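Local coordinates for interleukin-20 receptor subunit beta (Homo sapiens, PDB 6DF3), which pairs as the beta subunit with IL20RA to bind interleukins 19, 20 and 24, or with IL22RA1 to bind 20 and 24, this chain being most of its extracellular part, at residues P4-V9 with M19-I24; T29-V34 with L57-E62; N98-I103 with I178-A183; T102-P107 with A171-K176. The protein carries 1 engineered substitution. All blocks are in the same frame, centred on the assembly; numbering follows the deposited sequence.

Contact 1 of 4, residues P4-V9 with M19-I24; sequences PQNLSV and MWSPVI
Backbone hydrogen bonds hold S8 to M19 and Q5 to S21, with the two segments running antiparallel. S8 and M19 form a hydrogen-bonded pair: S8 N reaches M19 O at 3.0 Å, and M19 N returns to S8 O at 2.9 Å in a more bent bond. Farther along, S21 N meets Q5 O at 3.0 Å. Between these bonds N6 and L7 stand opposite the single residue W20; N6 takes a left-handed backbone conformation here, which asparagine tolerates well.

One polar bond joins side chains. S21 OG donates to N6 OD1 (3.1 Å), coming in from beside the carboxamide oxygen and tilted off its plane; chi1 of -48° sets this hydroxyl opposite the carbonyl carbon and turns it to N6. With an alanine here instead of S21, N6 OD1 would probably lose this donor and its carboxamide would be freer to turn.

Apolar packing lies on the inner side. P4 CB rests obliquely against the indole at W20 CD1 (3.7 Å), L7 CD1 touches W20 CB at 3.8 Å, and V23 CG2 lies beside the proline ring, 3.7 Å from P4 CA. V79 of strand 74-83 packs on P4, L7 and W20. A buried tryptophan just past the second strand, bridging two facing sheets, is characteristic of the fibronectin type III sandwich, here the N-terminal domain.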
loop_
_atom_site.group_PDB
_atom_site.type_symbol
_atom_site.label_atom_id
_atom_site.label_comp_id
_atom_site.label_asym_id
_atom_site.label_seq_id
_atom_site.Cartn_x
_atom_site.Cartn_y
_atom_site.Cartn_z
ATOM N N PRO C 4 17.061 -26.878 19.230
ATOM C CA PRO C 4 17.995 -26.473 18.160
ATOM C C PRO C 4 18.935 -25.358 18.641
ATOM O O PRO C 4 18.519 -24.561 19.459
ATOM C CB PRO C 4 17.068 -25.931 17.042
ATOM C CG PRO C 4 15.661 -26.053 17.557
ATOM C CD PRO C 4 15.674 -26.431 18.995
ATOM N N GLN C 5 20.165 -25.331 18.131
ATOM C CA GLN C 5 21.232 -24.451 18.570
ATOM C C GLN C 5 21.745 -23.701 17.349
ATOM O O GLN C 5 21.355 -24.012 16.221
ATOM C CB GLN C 5 22.354 -25.272 19.217
ATOM C CG GLN C 5 22.000 -25.981 20.550
ATOM C CD GLN C 5 21.468 -25.025 21.636
ATOM O OE1 GLN C 5 21.909 -23.884 21.731
ATOM N NE2 GLN C 5 20.499 -25.481 22.439
ATOM N N ASN C 6 22.596 -22.701 17.593
ATOM C CA ASN C 6 23.277 -21.928 16.554
ATOM C C ASN C 6 22.253 -21.210 15.631
ATOM O O ASN C 6 22.261 -21.333 14.434
ATOM C CB ASN C 6 24.271 -22.836 15.810
ATOM C CG ASN C 6 25.182 -23.641 16.790
ATOM O OD1 ASN C 6 24.978 -24.853 17.094
ATOM N ND2 ASN C 6 26.160 -22.937 17.338
ATOM N N LEU C 7 21.339 -20.481 16.237
ATOM C CA LEU C 7 20.351 -19.743 15.496
ATOM C C LEU C 7 20.970 -18.507 14.939
ATOM O O LEU C 7 21.661 -17.776 15.685
ATOM C CB LEU C 7 19.217 -19.274 16.380
ATOM C CG LEU C 7 18.112 -20.307 16.528
ATOM C CD1 LEU C 7 18.610 -21.567 17.188
ATOM C CD2 LEU C 7 16.979 -19.715 17.303
ATOM N N SER C 8 20.714 -18.267 13.651
ATOM C CA SER C 8 21.091 -17.015 13.021
ATOM C C SER C 8 20.115 -16.640 11.868
ATOM O O SER C 8 19.380 -17.477 11.379
ATOM C CB SER C 8 22.578 -17.081 12.563
ATOM O OG SER C 8 22.700 -17.803 11.346
ATOM N N VAL C 9 20.107 -15.372 11.471
ATOM C CA VAL C 9 19.368 -14.924 10.301
ATOM C C VAL C 9 20.354 -14.519 9.199
ATOM O O VAL C 9 21.131 -13.629 9.399
ATOM C CB VAL C 9 18.429 -13.734 10.637
ATOM C CG1 VAL C 9 17.652 -13.299 9.396
ATOM C CG2 VAL C 9 17.415 -14.116 11.734
ATOM N N MET C 19 17.874 -19.802 10.487
ATOM C CA MET C 19 18.715 -21.057 10.274
ATOM C C MET C 19 19.194 -21.512 11.604
ATOM O O MET C 19 19.357 -20.697 12.489
ATOM C CB MET C 19 19.976 -20.885 9.411
ATOM C CG MET C 19 19.675 -20.371 8.000
ATOM S SD MET C 19 21.084 -19.875 6.942
ATOM C CE MET C 19 22.219 -19.204 8.164
ATOM N N TRP C 20 19.354 -22.815 11.736
ATOM C CA TRP C 20 19.795 -23.421 12.978
ATOM C C TRP C 20 20.489 -24.740 12.619
ATOM O O TRP C 20 20.357 -25.209 11.501
ATOM C CB TRP C 20 18.604 -23.582 13.948
ATOM C CG TRP C 20 17.420 -24.314 13.363
ATOM C CD1 TRP C 20 17.228 -25.632 13.383
ATOM C CD2 TRP C 20 16.281 -23.759 12.680
ATOM N NE1 TRP C 20 16.062 -25.967 12.760
ATOM C CE2 TRP C 20 15.452 -24.835 12.317
ATOM C CE3 TRP C 20 15.886 -22.474 12.347
ATOM C CZ2 TRP C 20 14.233 -24.669 11.623
ATOM C CZ3 TRP C 20 14.682 -22.293 11.639
ATOM C CH2 TRP C 20 13.861 -23.394 11.298
ATOM N N SER C 21 21.238 -25.320 13.557
ATOM C CA SER C 21 21.792 -26.655 13.365
ATOM C C SER C 21 20.681 -27.695 13.574
ATOM O O SER C 21 19.851 -27.528 14.444
ATOM C CB SER C 21 22.896 -26.976 14.372
ATOM O OG SER C 21 23.818 -25.934 14.443
ATOM N N PRO C 22 20.698 -28.779 12.789
ATOM C CA PRO C 22 19.651 -29.758 12.965
ATOM C C PRO C 22 19.797 -30.524 14.263
ATOM O O PRO C 22 20.912 -30.802 14.699
ATOM C CB PRO C 22 19.857 -30.699 11.773
ATOM C CG PRO C 22 21.308 -30.584 11.465
ATOM C CD PRO C 22 21.578 -29.129 11.649
ATOM N N VAL C 23 18.673 -30.876 14.853
ATOM C CA VAL C 23 18.664 -31.689 16.043
ATOM C C VAL C 23 18.791 -33.145 15.633
ATOM O O VAL C 23 18.100 -33.596 14.716
ATOM C CB VAL C 23 17.393 -31.460 16.853
ATOM C CG1 VAL C 23 17.248 -32.485 17.968
ATOM C CG2 VAL C 23 17.426 -30.031 17.387
ATOM N N ILE C 24 19.667 -33.861 16.339
ATOM C CA ILE C 24 20.042 -35.225 15.989
ATOM C C ILE C 24 18.976 -36.187 16.509
ATOM O O ILE C 24 18.592 -36.123 17.687
ATOM C CB ILE C 24 21.473 -35.580 16.522
ATOM C CG1 ILE C 24 22.176 -36.542 15.550
ATOM C CG2 ILE C 24 21.490 -36.148 17.958
ATOM C CD1 ILE C 24 22.503 -35.884 14.215
#

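Contact 2 of 4, residues T29-V34 with L57-E62; sequences TVYYSV and LTEGPE
Y32 and T58 meet in the tight part of this contact, where Y32 N donates to T58 O at 2.7 Å, an almost linear bond (165°). The phenol ring of Y32 then lies along the backbone of the turn that follows: E59 O sits at its edge, near the ring plane, 3.3 Å from Y32 CE2, while G60 O approaches obliquely, 3.3 Å from Y32 CD2. Such neighbours suit a tyrosine, whose ring C-H edge is slightly positive and so attracts carbonyl oxygens. The first torsion of Y32 (chi1 -59°) sets CG beside the backbone N and brings the ring alongside 59-60; its hydroxyl ends on V23 N.

On the other side Y31, E59 and L57 are exposed to solvent, and no strong hydrogen bond ties their side chains across the contact. Y31 has T58 O at its ring edge and the aliphatic part of E59 across it, Y31 CE1 to E59 CG 3.4 Å; ring and carboxylate planes stand 55° apart, and E59 OE1 stays 3.6 Å from Y31 OH. This long, flexible acid thus packs through its methylenes, as befits an exposed position. At the other end L57 N makes only a weak bond to S33 OG (3.5 Å), and L57 CD1 lies against the same hydroxyl.

Strand 31-37 is flanked by strands 50-51 and 74-83, whereas segment 57-62 leads into strand 62-64 of the facing sheet. Y32 also packs edge-to-face with W20, whose backbone bonds to P61.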
loop_
_atom_site.group_PDB
_atom_site.type_symbol
_atom_site.label_atom_id
_atom_site.label_comp_id
_atom_site.label_asym_id
_atom_site.label_seq_id
_atom_site.Cartn_x
_atom_site.Cartn_y
_atom_site.Cartn_z
ATOM N N THR C 29 12.133 -38.429 11.474
ATOM C CA THR C 29 12.557 -37.156 10.937
ATOM C C THR C 29 12.012 -36.049 11.809
ATOM O O THR C 29 10.825 -36.027 12.159
ATOM C CB THR C 29 12.171 -36.854 9.474
ATOM O OG1 THR C 29 11.074 -35.907 9.422
ATOM C CG2 THR C 29 11.952 -38.111 8.632
ATOM N N VAL C 30 12.889 -35.115 12.138
ATOM C CA VAL C 30 12.535 -34.035 13.042
ATOM C C VAL C 30 11.841 -32.916 12.274
ATOM O O VAL C 30 12.240 -32.577 11.131
ATOM C CB VAL C 30 13.770 -33.508 13.794
ATOM C CG1 VAL C 30 13.426 -32.258 14.621
ATOM C CG2 VAL C 30 14.341 -34.630 14.669
ATOM N N TYR C 31 10.791 -32.381 12.908
ATOM C CA TYR C 31 10.119 -31.154 12.437
ATOM C C TYR C 31 10.408 -29.943 13.342
ATOM O O TYR C 31 10.766 -30.087 14.512
ATOM C CB TYR C 31 8.610 -31.444 12.289
ATOM C CG TYR C 31 8.276 -32.414 11.117
ATOM C CD1 TYR C 31 8.648 -32.087 9.780
ATOM C CD2 TYR C 31 7.575 -33.622 11.327
ATOM C CE1 TYR C 31 8.365 -32.944 8.713
ATOM C CE2 TYR C 31 7.282 -34.485 10.245
ATOM C CZ TYR C 31 7.675 -34.128 8.952
ATOM O OH TYR C 31 7.407 -34.906 7.865
ATOM N N TYR C 32 10.282 -28.753 12.797
ATOM C CA TYR C 32 10.597 -27.541 13.562
ATOM C C TYR C 32 9.416 -26.581 13.529
ATOM O O TYR C 32 8.717 -26.542 12.527
ATOM C CB TYR C 32 11.851 -26.849 12.953
ATOM C CG TYR C 32 13.058 -27.725 12.951
ATOM C CD1 TYR C 32 13.752 -27.954 14.120
ATOM C CD2 TYR C 32 13.486 -28.377 11.783
ATOM C CE1 TYR C 32 14.842 -28.804 14.160
ATOM C CE2 TYR C 32 14.600 -29.219 11.804
ATOM C CZ TYR C 32 15.270 -29.427 13.010
ATOM O OH TYR C 32 16.343 -30.270 13.100
ATOM N N SER C 33 9.225 -25.766 14.562
ATOM C CA SER C 33 8.215 -24.658 14.532
ATOM C C SER C 33 8.891 -23.369 14.891
ATOM O O SER C 33 9.690 -23.331 15.831
ATOM C CB SER C 33 7.048 -24.912 15.489
ATOM O OG SER C 33 6.551 -26.223 15.256
ATOM N N VAL C 34 8.593 -22.331 14.122
ATOM C CA VAL C 34 9.124 -21.008 14.386
ATOM C C VAL C 34 8.053 -19.995 14.847
ATOM O O VAL C 34 6.985 -19.957 14.270
ATOM C CB VAL C 34 9.804 -20.449 13.150
ATOM C CG1 VAL C 34 10.340 -19.065 13.435
ATOM C CG2 VAL C 34 10.884 -21.402 12.696
ATOM N N LEU C 57 5.610 -26.849 11.970
ATOM C CA LEU C 57 5.952 -28.203 11.563
ATOM C C LEU C 57 6.693 -28.370 10.177
ATOM O O LEU C 57 6.657 -29.462 9.603
ATOM C CB LEU C 57 4.701 -29.098 11.717
ATOM C CG LEU C 57 4.178 -29.366 13.160
ATOM C CD1 LEU C 57 3.986 -28.145 14.066
ATOM C CD2 LEU C 57 2.866 -30.139 13.105
ATOM N N THR C 58 7.363 -27.304 9.675
ATOM C CA THR C 58 8.442 -27.368 8.649
ATOM C C THR C 58 9.569 -28.384 8.969
ATOM O O THR C 58 9.824 -28.701 10.146
ATOM C CB THR C 58 9.131 -25.987 8.474
ATOM O OG1 THR C 58 10.185 -26.059 7.508
ATOM C CG2 THR C 58 9.760 -25.446 9.772
ATOM N N GLU C 59 10.264 -28.857 7.928
ATOM C CA GLU C 59 11.177 -30.009 8.045
ATOM C C GLU C 59 12.652 -29.626 8.017
ATOM O O GLU C 59 13.411 -30.092 8.843
ATOM C CB GLU C 59 10.890 -31.061 6.956
ATOM C CG GLU C 59 11.459 -32.432 7.287
ATOM C CD GLU C 59 11.378 -33.437 6.133
ATOM O OE1 GLU C 59 10.270 -33.939 5.827
ATOM O OE2 GLU C 59 12.439 -33.764 5.548
ATOM N N GLY C 60 13.075 -28.809 7.064
ATOM C CA GLY C 60 14.519 -28.524 6.895
ATOM C C GLY C 60 15.004 -27.683 8.063
ATOM O O GLY C 60 14.172 -27.212 8.827
ATOM N N PRO C 61 16.337 -27.445 8.182
ATOM C CA PRO C 61 16.855 -26.656 9.302
ATOM C C PRO C 61 16.783 -25.105 9.018
ATOM O O PRO C 61 17.658 -24.349 9.418
ATOM C CB PRO C 61 18.286 -27.185 9.421
ATOM C CG PRO C 61 18.679 -27.453 7.990
ATOM C CD PRO C 61 17.406 -27.661 7.179
ATOM N N GLU C 62 15.716 -24.642 8.361
ATOM C CA GLU C 62 15.557 -23.241 8.063
ATOM C C GLU C 62 14.081 -22.832 7.844
ATOM O O GLU C 62 13.175 -23.656 7.854
ATOM C CB GLU C 62 16.487 -22.850 6.897
ATOM C CG GLU C 62 16.033 -23.379 5.565
ATOM C CD GLU C 62 17.094 -23.272 4.472
ATOM O OE1 GLU C 62 18.266 -23.649 4.708
ATOM O OE2 GLU C 62 16.741 -22.844 3.351
#

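Contact 3 of 4, residues N98-I103 with I178-A183; sequences NRQSTI and IGRYSA. Engineered in segment 98-103: Q100 (natural residue Asn).
The guanidinium group of R180 presents its edge to the backbone of segment 98-103. R180 NH1 donates to T102 O at 2.7 Å, nearly straight (173°), lying in the carbonyl plane on a lone pair; the acceptor is likewise in the guanidinium plane. The same nitrogen reaches Q100 O at 2.8 Å, less straight and tilted from both planes, and R180 NH2 adds a weak bond to T102 O. A bend at chi3 (47°) carries the group round to these two carbonyls, and arginine suits the place because one terminal nitrogen, with its two N-H bonds, serves both. The second flat group is the carboxamide of Q100, an engineered residue that replaces asparagine. Its NE2 donates to I178 O at 2.7 Å, on a lone pair of that carbonyl, which lies somewhat out of the amide plane; amide and guanidinium planes are 43° apart.

The segment 98-103 leaves the first fibronectin type III domain; I178 lies in the turn before the last strand of the second, and R180 begins that strand. G179 and R180 both face V175, at the end of strand 167-175, in a G1 beta bulge, with glycine at positive phi. N98 opens an Asx turn, its OD1 accepting from Q100 N at 2.9 Å.

The apolar part of the contact is I178, which packs against the linker: I178 CG2 lies 4.1 Å from R99 CG, and I178 CD1 meets T102 CG2 at 3.6 Å. The hydroxyl of T102 is turned to S11 and M14 N.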
loop_
_atom_site.group_PDB
_atom_site.type_symbol
_atom_site.label_atom_id
_atom_site.label_comp_id
_atom_site.label_asym_id
_atom_site.label_seq_id
_atom_site.Cartn_x
_atom_site.Cartn_y
_atom_site.Cartn_z
ATOM N N ASN C 98 16.682 -6.979 12.701
ATOM C CA ASN C 98 16.148 -5.811 12.125
ATOM C C ASN C 98 16.467 -5.836 10.623
ATOM O O ASN C 98 17.653 -5.765 10.213
ATOM C CB ASN C 98 16.759 -4.557 12.777
ATOM C CG ASN C 98 16.003 -3.249 12.371
ATOM O OD1 ASN C 98 15.536 -3.102 11.228
ATOM N ND2 ASN C 98 15.880 -2.318 13.306
ATOM N N ARG C 99 15.424 -5.780 9.781
ATOM C CA ARG C 99 15.651 -5.788 8.348
ATOM C C ARG C 99 16.471 -4.589 7.825
ATOM O O ARG C 99 16.878 -4.642 6.719
ATOM C CB ARG C 99 14.362 -5.941 7.568
ATOM C CG ARG C 99 13.463 -4.696 7.594
ATOM C CD ARG C 99 12.059 -5.039 7.087
ATOM N NE ARG C 99 11.245 -3.831 7.031
ATOM C CZ ARG C 99 10.046 -3.755 6.497
ATOM N NH1 ARG C 99 9.519 -4.790 5.864
ATOM N NH2 ARG C 99 9.394 -2.607 6.577
ATOM N N GLN C 100 16.626 -3.510 8.585
ATOM C CA GLN C 100 17.554 -2.413 8.273
ATOM C C GLN C 100 18.979 -2.979 7.960
ATOM O O GLN C 100 19.717 -2.422 7.240
ATOM C CB GLN C 100 17.573 -1.469 9.486
ATOM C CG GLN C 100 18.482 -0.227 9.461
ATOM C CD GLN C 100 17.828 0.925 8.704
ATOM O OE1 GLN C 100 16.649 1.250 8.929
ATOM N NE2 GLN C 100 18.581 1.550 7.796
ATOM N N SER C 101 19.333 -4.112 8.534
ATOM C CA SER C 101 20.624 -4.691 8.318
ATOM C C SER C 101 20.644 -5.682 7.162
ATOM O O SER C 101 21.605 -6.382 7.031
ATOM C CB SER C 101 21.074 -5.344 9.606
ATOM O OG SER C 101 20.364 -6.576 9.734
ATOM N N THR C 102 19.622 -5.744 6.297
ATOM C CA THR C 102 19.676 -6.693 5.191
ATOM C C THR C 102 20.957 -6.474 4.286
ATOM O O THR C 102 21.497 -5.347 4.238
ATOM C CB THR C 102 18.464 -6.685 4.370
ATOM O OG1 THR C 102 18.425 -7.830 3.540
ATOM C CG2 THR C 102 18.342 -5.431 3.511
ATOM N N ILE C 103 21.444 -7.541 3.626
ATOM C CA ILE C 103 22.628 -7.420 2.747
ATOM C C ILE C 103 22.118 -7.018 1.370
ATOM O O ILE C 103 21.466 -7.789 0.714
ATOM C CB ILE C 103 23.442 -8.717 2.679
ATOM C CG1 ILE C 103 24.002 -9.014 4.083
ATOM C CG2 ILE C 103 24.538 -8.588 1.612
ATOM C CD1 ILE C 103 24.590 -10.397 4.281
ATOM N N ILE C 178 13.986 0.862 4.430
ATOM C CA ILE C 178 15.182 0.970 5.283
ATOM C C ILE C 178 16.072 2.190 4.994
ATOM O O ILE C 178 16.966 2.497 5.789
ATOM C CB ILE C 178 15.968 -0.370 5.217
ATOM C CG1 ILE C 178 16.585 -0.603 3.840
ATOM C CG2 ILE C 178 15.020 -1.533 5.512
ATOM C CD1 ILE C 178 17.183 -1.985 3.655
ATOM N N GLY C 179 15.816 2.896 3.890
ATOM C CA GLY C 179 16.490 4.143 3.616
ATOM C C GLY C 179 17.881 3.941 3.041
ATOM O O GLY C 179 18.713 4.840 3.107
ATOM N N ARG C 180 18.109 2.789 2.413
ATOM C CA ARG C 180 19.448 2.356 2.014
ATOM C C ARG C 180 19.476 2.069 0.529
ATOM O O ARG C 180 18.481 1.624 -0.019
ATOM C CB ARG C 180 19.919 1.135 2.820
ATOM C CG ARG C 180 20.261 1.478 4.271
ATOM C CD ARG C 180 20.726 0.234 5.057
ATOM N NE ARG C 180 21.711 -0.513 4.267
ATOM C CZ ARG C 180 21.833 -1.839 4.143
ATOM N NH1 ARG C 180 21.023 -2.703 4.754
ATOM N NH2 ARG C 180 22.792 -2.300 3.358
ATOM N N TYR C 181 20.626 2.406 -0.080
ATOM C CA TYR C 181 21.016 2.033 -1.448
ATOM C C TYR C 181 22.145 1.000 -1.353
ATOM O O TYR C 181 22.954 1.055 -0.384
ATOM C CB TYR C 181 21.597 3.249 -2.224
ATOM C CG TYR C 181 20.697 4.481 -2.287
ATOM C CD1 TYR C 181 20.595 5.363 -1.177
ATOM C CD2 TYR C 181 19.931 4.757 -3.435
ATOM C CE1 TYR C 181 19.741 6.474 -1.195
ATOM C CE2 TYR C 181 19.080 5.886 -3.486
ATOM C CZ TYR C 181 18.995 6.746 -2.367
ATOM O OH TYR C 181 18.153 7.838 -2.380
ATOM N N SER C 182 22.184 0.097 -2.345
ATOM C CA SER C 182 23.356 -0.747 -2.632
ATOM C C SER C 182 24.543 0.018 -3.280
ATOM O O SER C 182 24.426 1.163 -3.720
ATOM C CB SER C 182 23.002 -1.922 -3.560
ATOM O OG SER C 182 22.961 -1.570 -4.936
ATOM N N ALA C 183 25.684 -0.659 -3.343
ATOM C CA ALA C 183 26.830 -0.234 -4.152
ATOM C C ALA C 183 26.390 -0.262 -5.611
ATOM O O ALA C 183 25.451 -0.983 -5.953
ATOM C CB ALA C 183 28.025 -1.195 -3.953
#

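Contact 4 of 4, residues T102-P107 with A171-K176; sequences TILTRP and AETFVK. Unlike the reference sequence in segment 171-176: E172 (reference Gln).
L104 and V175 meet through methyl groups. Both delta carbons of the leucine approach the same branch of the valine, L104 CD1 and L104 CD2 each lying 4.0 Å from V175 CG2, and T173 CG2 stands 4.2 Å from L104 CD1. Leucine suits this place because its two branches both cover the V175 methyl, while CD1 also reaches T173; a chi1 of -64° directs the fork at the strand. T173 and V175, two residues apart, both point toward the linker.

Strand 167-175 belongs to the four-stranded sheet of the membrane-proximal fibronectin type III domain, and segment 102-107 is the connection that brings the chain from the first domain along that sheet before strand 109-114 begins.

A second kind of contact is made by the ring of P107. P107 CG lies over the backbone carbonyl, 3.2 Å from A171 O, and 4.1 Å from A171 CB; a small side chain at A171 probably helps the ring come this near, and F131 also packs on the ring. A glycine at P107 would probably open a gap beside A171 and give the linker more freedom to bend away from the strand.

Polar groups contribute little. T173 OG1, 4.3 Å from P107 CB, is buried with no partner in the model, whereas its backbone N is bonded to S182 OG. T105 turns away from the strand, and its hydroxyl is hydrogen-bonded to N13 ND2.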
loop_
_atom_site.group_PDB
_atom_site.type_symbol
_atom_site.label_atom_id
_atom_site.label_comp_id
_atom_site.label_asym_id
_atom_site.label_seq_id
_atom_site.Cartn_x
_atom_site.Cartn_y
_atom_site.Cartn_z
ATOM N N THR C 102 19.622 -5.744 6.297
ATOM C CA THR C 102 19.676 -6.693 5.191
ATOM C C THR C 102 20.957 -6.474 4.286
ATOM O O THR C 102 21.497 -5.347 4.238
ATOM C CB THR C 102 18.464 -6.685 4.370
ATOM O OG1 THR C 102 18.425 -7.830 3.540
ATOM C CG2 THR C 102 18.342 -5.431 3.511
ATOM N N ILE C 103 21.444 -7.541 3.626
ATOM C CA ILE C 103 22.628 -7.420 2.747
ATOM C C ILE C 103 22.118 -7.018 1.370
ATOM O O ILE C 103 21.466 -7.789 0.714
ATOM C CB ILE C 103 23.442 -8.717 2.679
ATOM C CG1 ILE C 103 24.002 -9.014 4.083
ATOM C CG2 ILE C 103 24.538 -8.588 1.612
ATOM C CD1 ILE C 103 24.590 -10.397 4.281
ATOM N N LEU C 104 22.425 -5.806 0.951
ATOM C CA LEU C 104 22.024 -5.323 -0.397
ATOM C C LEU C 104 23.219 -5.544 -1.294
ATOM O O LEU C 104 24.302 -4.948 -1.065
ATOM C CB LEU C 104 21.695 -3.825 -0.383
ATOM C CG LEU C 104 20.496 -3.388 0.459
ATOM C CD1 LEU C 104 20.075 -1.966 0.107
ATOM C CD2 LEU C 104 19.323 -4.323 0.253
ATOM N N THR C 105 23.038 -6.401 -2.287
ATOM C CA THR C 105 24.088 -6.656 -3.244
ATOM C C THR C 105 23.978 -5.626 -4.372
ATOM O O THR C 105 22.985 -4.867 -4.532
ATOM C CB THR C 105 24.052 -8.137 -3.706
ATOM O OG1 THR C 105 22.714 -8.535 -3.923
ATOM C CG2 THR C 105 24.468 -9.074 -2.592
ATOM N N ARG C 106 25.061 -5.494 -5.101
ATOM C CA ARG C 106 24.949 -4.880 -6.385
ATOM C C ARG C 106 24.018 -5.667 -7.385
ATOM O O ARG C 106 24.043 -6.911 -7.454
ATOM C CB ARG C 106 26.309 -4.613 -6.930
ATOM C CG ARG C 106 27.128 -5.830 -7.208
ATOM C CD ARG C 106 28.555 -5.462 -6.841
ATOM N NE ARG C 106 29.517 -6.360 -7.401
ATOM C CZ ARG C 106 30.762 -6.446 -6.974
ATOM N NH1 ARG C 106 31.200 -5.723 -5.937
ATOM N NH2 ARG C 106 31.587 -7.279 -7.588
ATOM N N PRO C 107 23.135 -4.916 -8.126
ATOM C CA PRO C 107 22.162 -5.609 -8.967
ATOM C C PRO C 107 22.811 -6.212 -10.189
ATOM O O PRO C 107 23.698 -5.579 -10.785
ATOM C CB PRO C 107 21.156 -4.479 -9.362
ATOM C CG PRO C 107 21.986 -3.206 -9.328
ATOM C CD PRO C 107 22.946 -3.445 -8.159
ATOM N N ALA C 171 24.366 0.446 -12.384
ATOM C CA ALA C 171 23.063 0.415 -11.709
ATOM C C ALA C 171 23.182 0.033 -10.233
ATOM O O ALA C 171 24.022 -0.776 -9.827
ATOM C CB ALA C 171 22.117 -0.546 -12.417
ATOM N N GLU C 172 22.269 0.578 -9.458
ATOM C CA GLU C 172 22.284 0.583 -8.015
ATOM C C GLU C 172 20.836 0.283 -7.604
ATOM O O GLU C 172 19.914 0.499 -8.390
ATOM C CB GLU C 172 22.618 2.030 -7.662
ATOM C CG GLU C 172 23.066 2.347 -6.270
ATOM C CD GLU C 172 23.016 3.850 -5.953
ATOM O OE1 GLU C 172 23.681 4.262 -4.975
ATOM O OE2 GLU C 172 22.322 4.634 -6.640
ATOM N N THR C 173 20.631 -0.101 -6.354
ATOM C CA THR C 173 19.353 -0.539 -5.883
ATOM C C THR C 173 19.004 0.456 -4.720
ATOM O O THR C 173 19.924 1.045 -4.123
ATOM C CB THR C 173 19.590 -1.992 -5.460
ATOM O OG1 THR C 173 18.773 -2.925 -6.187
ATOM C CG2 THR C 173 19.506 -2.117 -4.015
ATOM N N PHE C 174 17.708 0.682 -4.449
ATOM C CA PHE C 174 17.214 1.553 -3.334
ATOM C C PHE C 174 15.974 0.933 -2.703
ATOM O O PHE C 174 15.110 0.500 -3.432
ATOM C CB PHE C 174 16.819 2.970 -3.777
ATOM C CG PHE C 174 16.232 3.810 -2.663
ATOM C CD1 PHE C 174 17.027 4.269 -1.607
ATOM C CD2 PHE C 174 14.874 4.122 -2.643
ATOM C CE1 PHE C 174 16.490 5.036 -0.555
ATOM C CE2 PHE C 174 14.321 4.895 -1.603
ATOM C CZ PHE C 174 15.122 5.358 -0.551
ATOM N N VAL C 175 15.924 0.931 -1.362
ATOM C CA VAL C 175 14.943 0.204 -0.543
ATOM C C VAL C 175 14.310 1.222 0.442
ATOM O O VAL C 175 14.892 1.548 1.529
ATOM C CB VAL C 175 15.626 -1.001 0.214
ATOM C CG1 VAL C 175 14.650 -1.707 1.167
ATOM C CG2 VAL C 175 16.145 -2.051 -0.769
ATOM N N LYS C 176 13.150 1.797 0.035
ATOM C CA LYS C 176 12.453 2.821 0.836
ATOM C C LYS C 176 12.238 2.402 2.318
ATOM O O LYS C 176 12.505 3.189 3.215
ATOM C CB LYS C 176 11.136 3.158 0.183
ATOM C CG LYS C 176 10.483 4.400 0.763
ATOM C CD LYS C 176 9.235 4.794 -0.005
ATOM C CE LYS C 176 9.597 5.420 -1.342
ATOM N NZ LYS C 176 8.346 5.904 -1.978
#

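From the N terminus, contact 1 closes the short hairpin of the first two strands, with nine residues between its segments. Contact 2 follows in series: its loop runs from strand 31-37 through a helix and back toward the facing sheet. The two sit side by side in the first domain, centres about 10 Å apart, joined by Y32 and P61 to V23 and W20. Contacts 3 and 4 both start from the linker, share T102 and I103, and reach adjacent strands, 180-189 and 167-175; the loop of contact 4 nests within that of contact 3. Together they tie the end of the first domain and the linker to the second domain, well apart from contacts 1 and 2.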